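Local coordinates for programmed cell death 6-interacting protein (Homo sapiens, PDB 5WA1) that acts as an ESCRT-associated adaptor in multivesicular body formation, membrane repair and cytokinesis, with a BRO1 domain that binds CHMP4 proteins, at residues Q251-D256 / E261-L266; L208-L213 / A242-D247; D247-C252 / A268-M273; P196-D199 / D203-G206; Q215-F220 / A235-Q240. All blocks are in the same frame, centred on the assembly; numbering follows the deposited sequence.

Overall arrangement
The five contacts follow three consecutive helices of the BRO1 domain, 202-226, 231-252 and 262-287. Contact 4 comes first, in the approach to helix 202-226. Contacts 2 and 5, with centres about 10 Å apart, join helices 202-226 and 231-252, and contact 5 is nested within the loop closed by contact 2. Contacts 3 and 1 start from the C-terminal part of helix 231-252 and pack it against the first turns of helix 262-287; their centres lie about 8 Å apart. Contacts 2 and 3 share Asp-247, their centres about 7 Å apart, whereas the centres of contacts 4 and 5 are about 26 Å apart. Helix 231-252 is thus held by both its neighbours, within the region that interacts with CHMP4 proteins.

Contact 1: residues Q251-D256 / E261-L266; sequences QCQYKD and EVFPVL
Cys-252 and Phe-263 bring the two segments closest, their CA atoms 6.3 Å apart. A type I beta turn runs from Cys-252 to Lys-255 at the C-terminal side of helix 231-252, closed by Lys-255 N bonding to Cys-252 O, while 262-266 lies near the start of helix 262-287. No hydrogen bond crosses between the segments, and the contact rests on apolar packing. Both Cys-252 and Phe-263 direct their CB atoms toward the opposite segment. Cys-252 CB meets the edge of the Phe-263 ring near its plane, 3.7 Å from CD1. The phenyl group reaches the turn because its CG stands anti to the backbone N (chi1 -180°), which carries the ring out from the helix and across to the turn. Next to this, Phe-263 CE1 lies 3.8 Å from Gln-253 CA, on an oblique approach, and the Gln-253 amide is turned 46° from the ring plane. The two segments flank the short, non-helical connection between consecutive antiparallel helices of the BRO1 domain, a member of the TPR clan, so the packing closes the connected end of a helical hairpin. Deeper in, the Cys-252 thiol points the other way from the ring contact: SG is anti to the carbonyl carbon (chi1 -61°) and lies 3.9 Å from Leu-266 CD1, with Val-262 CG1 more distant at 4.5 Å. Ile-211 of helix 202-226 packs on both Val-262 and Leu-266, and Thr-207 touches Cys-252, so a third helix covers this buried sulfur region.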
# COMPACT_ATOMS: atom_id res chain seq x y z
N GLN A 251 -10.36 2.97 10.97
CA GLN A 251 -9.51 2.06 11.74
C GLN A 251 -8.41 2.80 12.50
O GLN A 251 -7.83 2.24 13.43
CB GLN A 251 -8.88 1.00 10.83
CG GLN A 251 -9.91 0.11 10.15
CD GLN A 251 -9.28 -0.84 9.16
OE1 GLN A 251 -8.06 -0.93 9.06
NE2 GLN A 251 -10.12 -1.54 8.41
N CYS A 252 -8.10 4.04 12.11
CA CYS A 252 -7.11 4.86 12.79
C CYS A 252 -7.72 5.77 13.84
O CYS A 252 -6.96 6.39 14.59
CB CYS A 252 -6.37 5.75 11.80
SG CYS A 252 -5.49 4.84 10.60
N GLN A 253 -9.05 5.83 13.92
CA GLN A 253 -9.71 6.86 14.71
C GLN A 253 -9.25 6.84 16.16
O GLN A 253 -9.03 7.90 16.77
CB GLN A 253 -11.23 6.67 14.65
CG GLN A 253 -11.95 7.67 13.80
CD GLN A 253 -13.44 7.52 13.93
OE1 GLN A 253 -13.92 6.52 14.47
NE2 GLN A 253 -14.18 8.51 13.45
N TYR A 254 -9.10 5.65 16.74
CA TYR A 254 -8.81 5.52 18.16
C TYR A 254 -7.42 4.93 18.40
O TYR A 254 -7.13 4.52 19.53
CB TYR A 254 -9.89 4.67 18.83
CG TYR A 254 -11.29 5.22 18.66
CD1 TYR A 254 -11.74 6.28 19.43
CD2 TYR A 254 -12.16 4.70 17.71
CE1 TYR A 254 -13.02 6.80 19.28
CE2 TYR A 254 -13.44 5.21 17.54
CZ TYR A 254 -13.87 6.26 18.34
OH TYR A 254 -15.14 6.77 18.18
N LYS A 255 -6.57 4.89 17.38
CA LYS A 255 -5.24 4.32 17.47
C LYS A 255 -4.20 5.40 17.18
O LYS A 255 -4.43 6.28 16.36
CB LYS A 255 -5.06 3.16 16.47
CG LYS A 255 -6.12 2.08 16.56
CD LYS A 255 -5.67 0.92 17.43
CE LYS A 255 -6.69 -0.20 17.44
NZ LYS A 255 -6.32 -1.28 18.41
N ASP A 256 -3.08 5.34 17.88
CA ASP A 256 -1.98 6.26 17.63
C ASP A 256 -0.71 5.50 17.30
O ASP A 256 0.39 5.84 17.75
CB ASP A 256 -1.76 7.19 18.82
CG ASP A 256 -0.92 8.40 18.45
OD1 ASP A 256 -1.16 9.00 17.38
OD2 ASP A 256 -0.01 8.75 19.23
N GLU A 261 0.80 11.99 10.68
CA GLU A 261 0.20 12.56 9.48
C GLU A 261 -0.73 11.59 8.76
O GLU A 261 -1.46 12.03 7.88
CB GLU A 261 1.31 13.02 8.52
CG GLU A 261 2.22 11.91 8.02
CD GLU A 261 3.41 11.63 8.94
OE1 GLU A 261 3.37 12.02 10.13
OE2 GLU A 261 4.39 11.02 8.45
N VAL A 262 -0.75 10.31 9.13
CA VAL A 262 -1.56 9.34 8.40
C VAL A 262 -3.05 9.64 8.59
O VAL A 262 -3.83 9.67 7.63
CB VAL A 262 -1.21 7.91 8.83
CG1 VAL A 262 -2.25 6.92 8.31
CG2 VAL A 262 0.19 7.54 8.31
N PHE A 263 -3.47 9.86 9.83
CA PHE A 263 -4.90 10.07 10.08
C PHE A 263 -5.45 11.30 9.36
O PHE A 263 -6.47 11.17 8.65
CB PHE A 263 -5.16 10.11 11.59
CG PHE A 263 -6.60 10.32 11.94
CD1 PHE A 263 -7.52 9.30 11.76
CD2 PHE A 263 -7.04 11.54 12.40
CE1 PHE A 263 -8.86 9.48 12.05
CE2 PHE A 263 -8.38 11.73 12.71
CZ PHE A 263 -9.28 10.70 12.53
N PRO A 264 -4.87 12.50 9.48
CA PRO A 264 -5.44 13.64 8.72
C PRO A 264 -5.40 13.44 7.22
O PRO A 264 -6.33 13.89 6.53
CB PRO A 264 -4.56 14.82 9.16
CG PRO A 264 -3.29 14.19 9.64
CD PRO A 264 -3.75 12.94 10.32
N VAL A 265 -4.38 12.77 6.69
CA VAL A 265 -4.32 12.58 5.25
C VAL A 265 -5.44 11.66 4.79
O VAL A 265 -6.08 11.90 3.76
CB VAL A 265 -2.94 12.05 4.82
CG1 VAL A 265 -2.98 11.62 3.36
CG2 VAL A 265 -1.90 13.13 5.02
N LEU A 266 -5.71 10.59 5.55
CA LEU A 266 -6.81 9.69 5.19
C LEU A 266 -8.15 10.41 5.25
O LEU A 266 -9.00 10.23 4.36
CB LEU A 266 -6.83 8.49 6.14
CG LEU A 266 -5.63 7.54 6.04
CD1 LEU A 266 -5.76 6.44 7.10
CD2 LEU A 266 -5.55 6.97 4.63

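Contact 2: residues L208-L213 / A242-D247; sequences LSLIML and ADYFGD
Leu-210 and Leu-213 pack against Tyr-244 and Asp-247 where two successive helices of the BRO1 domain, 202-226 and 231-252, run side by side as an antiparallel helical hairpin. Their local axes approach to 8.7 Å with a signed crossing angle of -156°, and the backbones come nearest at Leu-210 and Tyr-244, whose CA atoms are 6.8 Å apart. The aromatic part of the interface is a CH-pi contact. Leu-213 CD2 lies over one face of the Tyr-244 ring, 4.0 Å from its centroid and 26° off the normal, displaced toward the rim so that Tyr-244 CE1 is its nearest ring atom at 3.6 Å. This branch reaches the phenol because Leu-213 CG is anti to the backbone N (chi1 -167°), extending across the gap between the helices. Val-359, from the C-terminal part of the chain, packs on both Leu-213 and Tyr-244. The polar end of the tyrosine is engaged by that same part of the chain, through a hydrogen bond between Tyr-244 OH and Thr-357 OG1, which anchors the phenol at its hydroxyl end. Apolar packing by Leu-210 completes the interface. Leu-210 uses both of its methyl branches: CD1 approaches Tyr-244 CD1 obliquely at 4.0 Å, while its CG sits 3.8 Å from Tyr-244 O, against the backbone of the facing helix. The second branch extends toward the next turn of that helix, where Leu-210 CD2 rests 3.5 Å from the methylene carbon CB of Asp-247.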
# COMPACT_ATOMS: atom_id res chain seq x y z
N LEU A 208 -2.64 -0.85 7.25
CA LEU A 208 -1.73 -0.52 6.15
C LEU A 208 -2.19 -1.16 4.85
O LEU A 208 -2.06 -0.55 3.78
CB LEU A 208 -0.30 -0.98 6.49
CG LEU A 208 0.36 -0.26 7.66
CD1 LEU A 208 1.69 -0.92 8.01
CD2 LEU A 208 0.56 1.21 7.32
N SER A 209 -2.69 -2.39 4.91
CA SER A 209 -3.17 -3.03 3.69
C SER A 209 -4.30 -2.23 3.06
O SER A 209 -4.35 -2.04 1.84
CB SER A 209 -3.62 -4.46 4.00
OG SER A 209 -4.17 -5.08 2.86
N LEU A 210 -5.23 -1.76 3.88
CA LEU A 210 -6.34 -0.96 3.36
C LEU A 210 -5.87 0.39 2.83
O LEU A 210 -6.37 0.87 1.80
CB LEU A 210 -7.39 -0.79 4.45
CG LEU A 210 -8.63 0.00 4.07
CD1 LEU A 210 -9.23 -0.51 2.76
CD2 LEU A 210 -9.62 -0.10 5.21
N ILE A 211 -4.91 1.03 3.50
CA ILE A 211 -4.39 2.30 3.00
C ILE A 211 -3.79 2.13 1.61
O ILE A 211 -4.01 2.95 0.70
CB ILE A 211 -3.35 2.88 3.99
CG1 ILE A 211 -4.02 3.28 5.30
CG2 ILE A 211 -2.60 4.06 3.35
CD1 ILE A 211 -3.04 3.63 6.41
N MET A 212 -3.00 1.06 1.41
CA MET A 212 -2.39 0.82 0.11
C MET A 212 -3.43 0.48 -0.94
O MET A 212 -3.30 0.87 -2.11
CB MET A 212 -1.36 -0.31 0.21
CG MET A 212 -0.20 -0.02 1.16
SD MET A 212 0.74 1.44 0.68
CE MET A 212 1.06 2.22 2.26
N LEU A 213 -4.47 -0.25 -0.54
CA LEU A 213 -5.55 -0.53 -1.49
C LEU A 213 -6.26 0.75 -1.90
O LEU A 213 -6.58 0.94 -3.08
CB LEU A 213 -6.53 -1.53 -0.89
CG LEU A 213 -7.51 -2.14 -1.89
CD1 LEU A 213 -6.80 -3.13 -2.80
CD2 LEU A 213 -8.66 -2.81 -1.15
N ALA A 242 -13.25 6.79 -2.08
CA ALA A 242 -13.75 7.40 -0.86
C ALA A 242 -14.10 6.35 0.17
O ALA A 242 -13.77 6.50 1.36
CB ALA A 242 -14.97 8.28 -1.18
N ASP A 243 -14.75 5.26 -0.25
CA ASP A 243 -15.07 4.17 0.67
C ASP A 243 -13.81 3.57 1.29
O ASP A 243 -13.79 3.28 2.50
CB ASP A 243 -15.86 3.08 -0.05
CG ASP A 243 -17.35 3.28 0.08
OD1 ASP A 243 -17.78 4.41 0.40
OD2 ASP A 243 -18.09 2.29 -0.13
N TYR A 244 -12.76 3.37 0.49
CA TYR A 244 -11.53 2.78 1.02
C TYR A 244 -10.84 3.71 2.00
O TYR A 244 -10.37 3.28 3.06
CB TYR A 244 -10.56 2.44 -0.12
CG TYR A 244 -10.93 1.27 -0.97
CD1 TYR A 244 -11.49 0.12 -0.42
CD2 TYR A 244 -10.69 1.30 -2.34
CE1 TYR A 244 -11.81 -0.97 -1.22
CE2 TYR A 244 -11.00 0.22 -3.15
CZ TYR A 244 -11.56 -0.91 -2.59
OH TYR A 244 -11.86 -1.98 -3.40
N PHE A 245 -10.69 4.99 1.63
CA PHE A 245 -10.09 5.95 2.55
C PHE A 245 -10.91 6.09 3.82
O PHE A 245 -10.35 6.23 4.92
CB PHE A 245 -9.92 7.31 1.88
CG PHE A 245 -8.75 7.37 0.94
CD1 PHE A 245 -7.46 7.22 1.42
CD2 PHE A 245 -8.93 7.56 -0.41
CE1 PHE A 245 -6.37 7.26 0.56
CE2 PHE A 245 -7.86 7.63 -1.27
CZ PHE A 245 -6.57 7.47 -0.79
N GLY A 246 -12.24 6.06 3.69
CA GLY A 246 -13.09 6.18 4.87
C GLY A 246 -12.93 5.01 5.82
O GLY A 246 -12.79 5.19 7.04
N ASP A 247 -12.94 3.79 5.27
CA ASP A 247 -12.70 2.60 6.09
C ASP A 247 -11.34 2.66 6.77
O ASP A 247 -11.21 2.30 7.94
CB ASP A 247 -12.81 1.34 5.23
CG ASP A 247 -14.24 0.99 4.86
OD1 ASP A 247 -15.18 1.58 5.43
OD2 ASP A 247 -14.43 0.10 4.00

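Contact 3: residues D247-C252 / A268-M273; sequences DAFKQC and AKHCIM
Phe-249 and His-270 mark the closest backbone approach, with CA atoms 8.2 Å apart on helical segments that run in opposite directions. The spacing is wide, and the two rings alone bridge it, both with CB directed toward the facing helix. Phe-249 CE2 meets His-270 CD2 at 4.0 Å, and the planes are inclined at 41° with centroids 5.7 Å apart, so the pair is oblique. The imidazole is carried across by a side chain with CG anti to the backbone N (chi1 173°), and its rotation is fixed from the other side, where ND1 is hydrogen-bonded to Ala-242 O, five residues before Asp-247 on helix 231-252. That helix therefore holds the histidine twice, through a carbonyl and through the Phe-249 ring. Lys-250 lies alongside: its CG stands 4.2 Å above one face of the Phe-249 ring, and its NZ is 4.6 Å from His-270 NE2, too far for direct contact but close enough that a protonated imidazole would probably be disfavoured. Aromatic packing at this partly exposed surface joins helices 231-252 and 262-287, a sequence-adjacent antiparallel pair of the kind from which TPR-like helical domains such as BRO1 are built.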
# COMPACT_ATOMS: atom_id res chain seq x y z
N ASP A 247 -12.94 3.79 5.27
CA ASP A 247 -12.70 2.60 6.09
C ASP A 247 -11.34 2.66 6.77
O ASP A 247 -11.21 2.30 7.94
CB ASP A 247 -12.81 1.34 5.23
CG ASP A 247 -14.24 0.99 4.86
OD1 ASP A 247 -15.18 1.58 5.43
OD2 ASP A 247 -14.43 0.10 4.00
N ALA A 248 -10.32 3.13 6.04
CA ALA A 248 -8.98 3.21 6.61
C ALA A 248 -8.91 4.20 7.76
O ALA A 248 -8.35 3.89 8.83
CB ALA A 248 -7.98 3.57 5.52
N PHE A 249 -9.46 5.41 7.58
CA PHE A 249 -9.34 6.39 8.66
C PHE A 249 -10.17 5.97 9.87
O PHE A 249 -9.77 6.24 11.01
CB PHE A 249 -9.69 7.80 8.13
CG PHE A 249 -11.06 8.29 8.48
CD1 PHE A 249 -11.33 8.88 9.70
CD2 PHE A 249 -12.08 8.24 7.53
CE1 PHE A 249 -12.59 9.35 10.01
CE2 PHE A 249 -13.36 8.73 7.83
CZ PHE A 249 -13.61 9.28 9.07
N LYS A 250 -11.27 5.26 9.66
CA LYS A 250 -12.04 4.76 10.79
C LYS A 250 -11.24 3.74 11.61
O LYS A 250 -11.42 3.66 12.83
CB LYS A 250 -13.36 4.16 10.32
CG LYS A 250 -14.38 5.21 9.89
CD LYS A 250 -15.62 4.59 9.27
CE LYS A 250 -16.60 5.67 8.77
NZ LYS A 250 -16.06 6.51 7.65
N GLN A 251 -10.36 2.97 10.97
CA GLN A 251 -9.51 2.06 11.74
C GLN A 251 -8.41 2.80 12.50
O GLN A 251 -7.83 2.24 13.43
CB GLN A 251 -8.88 1.00 10.83
CG GLN A 251 -9.91 0.11 10.15
CD GLN A 251 -9.28 -0.84 9.16
OE1 GLN A 251 -8.06 -0.93 9.06
NE2 GLN A 251 -10.12 -1.54 8.41
N CYS A 252 -8.10 4.04 12.11
CA CYS A 252 -7.11 4.86 12.79
C CYS A 252 -7.72 5.77 13.84
O CYS A 252 -6.96 6.39 14.59
CB CYS A 252 -6.37 5.75 11.80
SG CYS A 252 -5.49 4.84 10.60
N ALA A 268 -8.71 13.64 4.93
CA ALA A 268 -8.77 14.58 3.82
C ALA A 268 -9.07 13.86 2.51
O ALA A 268 -9.94 14.29 1.74
CB ALA A 268 -7.46 15.36 3.71
N LYS A 269 -8.38 12.75 2.25
CA LYS A 269 -8.57 12.02 1.00
C LYS A 269 -9.97 11.42 0.90
O LYS A 269 -10.53 11.34 -0.20
CB LYS A 269 -7.51 10.92 0.85
CG LYS A 269 -6.12 11.43 0.47
CD LYS A 269 -5.89 11.41 -1.02
CE LYS A 269 -4.46 11.83 -1.36
NZ LYS A 269 -3.56 10.65 -1.37
N HIS A 270 -10.54 10.97 2.02
CA HIS A 270 -11.93 10.53 2.03
C HIS A 270 -12.86 11.64 1.52
O HIS A 270 -13.69 11.42 0.62
CB HIS A 270 -12.30 10.10 3.45
CG HIS A 270 -13.75 9.78 3.64
ND1 HIS A 270 -14.39 8.74 2.98
CD2 HIS A 270 -14.69 10.33 4.45
CE1 HIS A 270 -15.65 8.68 3.37
NE2 HIS A 270 -15.86 9.64 4.26
N CYS A 271 -12.68 12.86 2.03
CA CYS A 271 -13.54 13.97 1.60
C CYS A 271 -13.19 14.45 0.20
O CYS A 271 -14.09 14.84 -0.56
CB CYS A 271 -13.43 15.12 2.60
SG CYS A 271 -14.05 14.73 4.25
N ILE A 272 -11.90 14.46 -0.17
CA ILE A 272 -11.53 14.88 -1.52
C ILE A 272 -12.10 13.91 -2.54
O ILE A 272 -12.55 14.32 -3.62
CB ILE A 272 -10.00 15.00 -1.66
CG1 ILE A 272 -9.48 16.22 -0.89
CG2 ILE A 272 -9.59 15.10 -3.15
CD1 ILE A 272 -7.97 16.16 -0.62
N MET A 273 -12.09 12.64 -2.22
CA MET A 273 -12.62 11.69 -3.15
C MET A 273 -14.13 11.82 -3.27
O MET A 273 -14.64 11.73 -4.34
CB MET A 273 -12.16 10.29 -2.84
CG MET A 273 -10.69 10.01 -3.10
SD MET A 273 -10.03 10.49 -4.69
CE MET A 273 -10.72 9.27 -5.73

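Contact 4: residues P196-D199 / D203-G206; sequences PTVD and DTVG
The entrance to helix 202-226 is tied to the loop before it by a side-chain to backbone hydrogen bond from the first turn of the helix, between Thr-204 and Val-198. Thr-204 OG1 donates to Val-198 O over 2.7 Å. The hydroxyl does not lie on a carbonyl lone pair: it sits 37° out of the carbonyl plane, with a C=O...donor angle of 143°. The threonine's orientation splits its two branches between neighbouring carbonyls. OG1, anti to the carbonyl carbon (chi1 -56°), turns to Val-198, whereas the methyl CG2 is 3.4 Å from Asp-199 O. Val-205 CG1 approaches that same oxygen at 3.5 Å, so Asp-199 O is buried against two methyl groups and has no hydrogen-bonding partner in the model. Val-198 CG1 lies beside the hydroxyl, 3.6 Å from Thr-204 OG1, with the two side chains crossing at about a right angle. Residues 196-199 belong to the loop that links helices 164-191 and 202-226 of the BRO1 domain, and this segment is braced from within as well. Thr-197 OG1 donates to Asp-199 OD1 over 2.6 Å, meeting the carboxylate on its syn side and somewhat out of its plane. The other oxygen, Asp-199 OD2, forms a salt bridge with Lys-31 and accepts from the backbone N of Ala-119, which fixes the rotation of the carboxylate. Val-198 O has a second partner in Ser-201 OG, and Phe-120 packs on both Asp-199 and Thr-204.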
# COMPACT_ATOMS: atom_id res chain seq x y z
N PRO A 196 3.98 -10.15 18.62
CA PRO A 196 4.86 -9.31 17.79
C PRO A 196 4.93 -7.88 18.30
O PRO A 196 4.15 -7.45 19.15
CB PRO A 196 4.19 -9.37 16.41
CG PRO A 196 2.72 -9.49 16.75
CD PRO A 196 2.67 -10.36 17.99
N THR A 197 5.89 -7.14 17.76
CA THR A 197 5.85 -5.69 17.89
C THR A 197 4.58 -5.17 17.24
O THR A 197 3.94 -5.84 16.43
CB THR A 197 7.10 -5.05 17.27
OG1 THR A 197 7.39 -5.68 16.01
CG2 THR A 197 8.30 -5.20 18.20
N VAL A 198 4.19 -3.95 17.63
CA VAL A 198 2.92 -3.41 17.16
C VAL A 198 2.94 -3.18 15.64
O VAL A 198 1.91 -3.30 14.98
CB VAL A 198 2.57 -2.12 17.93
CG1 VAL A 198 1.26 -1.53 17.42
CG2 VAL A 198 2.47 -2.41 19.41
N ASP A 199 4.12 -2.91 15.07
CA ASP A 199 4.16 -2.55 13.65
C ASP A 199 3.73 -3.71 12.75
O ASP A 199 3.05 -3.49 11.74
CB ASP A 199 5.56 -2.06 13.27
CG ASP A 199 6.64 -3.12 13.48
OD1 ASP A 199 6.38 -4.14 14.16
OD2 ASP A 199 7.77 -2.91 12.96
N ASP A 203 -3.54 -5.92 13.55
CA ASP A 203 -4.33 -4.68 13.45
C ASP A 203 -3.59 -3.62 12.64
O ASP A 203 -4.20 -2.94 11.80
CB ASP A 203 -4.66 -4.16 14.84
CG ASP A 203 -5.96 -4.74 15.37
OD1 ASP A 203 -6.35 -5.83 14.91
OD2 ASP A 203 -6.58 -4.10 16.25
N THR A 204 -2.29 -3.47 12.86
CA THR A 204 -1.53 -2.45 12.15
C THR A 204 -1.40 -2.78 10.67
O THR A 204 -1.62 -1.91 9.82
CB THR A 204 -0.15 -2.29 12.78
OG1 THR A 204 -0.29 -1.98 14.17
CG2 THR A 204 0.62 -1.17 12.09
N VAL A 205 -1.02 -4.02 10.34
CA VAL A 205 -0.78 -4.35 8.93
C VAL A 205 -2.10 -4.49 8.18
O VAL A 205 -2.15 -4.25 6.97
CB VAL A 205 0.09 -5.61 8.78
CG1 VAL A 205 1.56 -5.27 9.07
CG2 VAL A 205 -0.40 -6.74 9.68
N GLY A 206 -3.18 -4.85 8.87
CA GLY A 206 -4.49 -4.78 8.23
C GLY A 206 -4.85 -3.37 7.82
O GLY A 206 -5.40 -3.15 6.73

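Contact 5: residues Q215-F220 / A235-Q240; sequences QAQEVF and AKLANQ
The Gln-217 amide faces Leu-237 and Gln-240 with different sides. At its edge, NE2 donates to Leu-237 O over 3.1 Å in a nearly straight bond (174° at the hydrogen), the acceptor lying almost in the amide plane and the donor on a carbonyl lone pair. Over one face stands Gln-240 CG, 3.8 Å from Gln-217 CD; the amide of Gln-240 is turned 82° from that of Gln-217. A chain bent at chi2 (73°) folds the Gln-217 amide into this position. Two further bonds grip the group: NE2 also donates to Ala-356 O, and OE1 accepts from Leu-358 N, so the amide is pinned between helix 231-252 and the passing C-terminal segment. The Leu-237 side chain packs beside the bond, its CD2 3.6 Å from Gln-217 NE2 and its CD1 3.9 Å from Phe-220 O. Leu-237 also packs on the bound CHMP4C peptide, and Phe-220 meets an aromatic side chain of that peptide edge-to-face, which places the contact at the CHMP4-binding surface. Helices 202-226 and 231-252 run antiparallel here, their local axes 8.8 Å apart; helix 164-191 packs on the first through Gln-215, Ala-216 and Val-219, and helix 262-287 on the second through Ala-235 and Ala-238.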
# COMPACT_ATOMS: atom_id res chain seq x y z
N GLN A 215 -4.95 3.71 -2.03
CA GLN A 215 -4.09 4.50 -2.89
C GLN A 215 -4.00 3.89 -4.27
O GLN A 215 -3.91 4.63 -5.26
CB GLN A 215 -2.72 4.69 -2.22
CG GLN A 215 -2.90 5.58 -0.99
CD GLN A 215 -1.63 5.98 -0.25
OE1 GLN A 215 -1.59 7.05 0.35
NE2 GLN A 215 -0.61 5.12 -0.26
N ALA A 216 -4.07 2.56 -4.37
CA ALA A 216 -4.16 1.93 -5.68
C ALA A 216 -5.42 2.37 -6.42
O ALA A 216 -5.37 2.71 -7.60
CB ALA A 216 -4.14 0.40 -5.53
N GLN A 217 -6.57 2.38 -5.72
CA GLN A 217 -7.82 2.85 -6.35
C GLN A 217 -7.71 4.31 -6.76
O GLN A 217 -8.20 4.71 -7.82
CB GLN A 217 -9.00 2.63 -5.39
CG GLN A 217 -10.36 3.13 -5.91
CD GLN A 217 -10.95 2.25 -7.02
OE1 GLN A 217 -10.53 1.11 -7.21
NE2 GLN A 217 -11.93 2.78 -7.76
N GLU A 218 -7.06 5.14 -5.93
CA GLU A 218 -6.87 6.53 -6.30
C GLU A 218 -6.05 6.67 -7.58
O GLU A 218 -6.32 7.56 -8.40
CB GLU A 218 -6.19 7.29 -5.16
CG GLU A 218 -5.95 8.77 -5.47
CD GLU A 218 -5.22 9.49 -4.35
OE1 GLU A 218 -4.90 8.83 -3.34
OE2 GLU A 218 -4.96 10.70 -4.48
N VAL A 219 -5.04 5.82 -7.76
CA VAL A 219 -4.24 5.87 -8.97
C VAL A 219 -5.10 5.54 -10.18
O VAL A 219 -4.94 6.15 -11.25
CB VAL A 219 -3.03 4.91 -8.86
CG1 VAL A 219 -2.34 4.76 -10.21
CG2 VAL A 219 -2.04 5.42 -7.82
N PHE A 220 -6.02 4.58 -10.05
CA PHE A 220 -6.91 4.30 -11.17
C PHE A 220 -7.83 5.48 -11.47
O PHE A 220 -8.17 5.72 -12.63
CB PHE A 220 -7.73 3.04 -10.89
CG PHE A 220 -7.03 1.78 -11.28
CD1 PHE A 220 -7.15 1.28 -12.57
CD2 PHE A 220 -6.23 1.11 -10.38
CE1 PHE A 220 -6.49 0.12 -12.94
CE2 PHE A 220 -5.57 -0.06 -10.74
CZ PHE A 220 -5.70 -0.55 -12.03
N ALA A 235 -16.63 9.14 -11.69
CA ALA A 235 -17.34 9.35 -10.43
C ALA A 235 -17.41 8.06 -9.62
O ALA A 235 -17.23 8.09 -8.39
CB ALA A 235 -18.75 9.91 -10.70
N LYS A 236 -17.67 6.93 -10.27
CA LYS A 236 -17.71 5.65 -9.57
C LYS A 236 -16.34 5.21 -9.06
O LYS A 236 -16.25 4.57 -8.01
CB LYS A 236 -18.30 4.58 -10.49
CG LYS A 236 -19.77 4.82 -10.83
CD LYS A 236 -20.31 3.73 -11.73
CE LYS A 236 -21.75 4.01 -12.11
NZ LYS A 236 -22.28 3.02 -13.08
N LEU A 237 -15.26 5.53 -9.79
CA LEU A 237 -13.92 5.22 -9.28
C LEU A 237 -13.59 6.08 -8.06
O LEU A 237 -13.04 5.59 -7.07
CB LEU A 237 -12.88 5.43 -10.37
CG LEU A 237 -12.96 4.54 -11.61
CD1 LEU A 237 -12.00 5.01 -12.67
CD2 LEU A 237 -12.65 3.11 -11.24
N ALA A 238 -13.91 7.38 -8.13
CA ALA A 238 -13.70 8.26 -6.99
C ALA A 238 -14.53 7.83 -5.79
O ALA A 238 -14.05 7.84 -4.65
CB ALA A 238 -14.02 9.71 -7.37
N ASN A 239 -15.79 7.47 -6.03
CA ASN A 239 -16.66 7.10 -4.92
C ASN A 239 -16.12 5.86 -4.22
O ASN A 239 -16.16 5.76 -2.98
CB ASN A 239 -18.08 6.85 -5.44
CG ASN A 239 -19.12 6.99 -4.35
OD1 ASN A 239 -18.95 7.75 -3.39
ND2 ASN A 239 -20.21 6.24 -4.48
N GLN A 240 -15.61 4.90 -4.99
CA GLN A 240 -15.03 3.71 -4.39
C GLN A 240 -13.77 4.04 -3.60
O GLN A 240 -13.54 3.47 -2.52
CB GLN A 240 -14.73 2.67 -5.47
CG GLN A 240 -14.06 1.42 -4.92
CD GLN A 240 -14.93 0.71 -3.90
OE1 GLN A 240 -16.02 0.27 -4.23
NE2 GLN A 240 -14.44 0.61 -2.67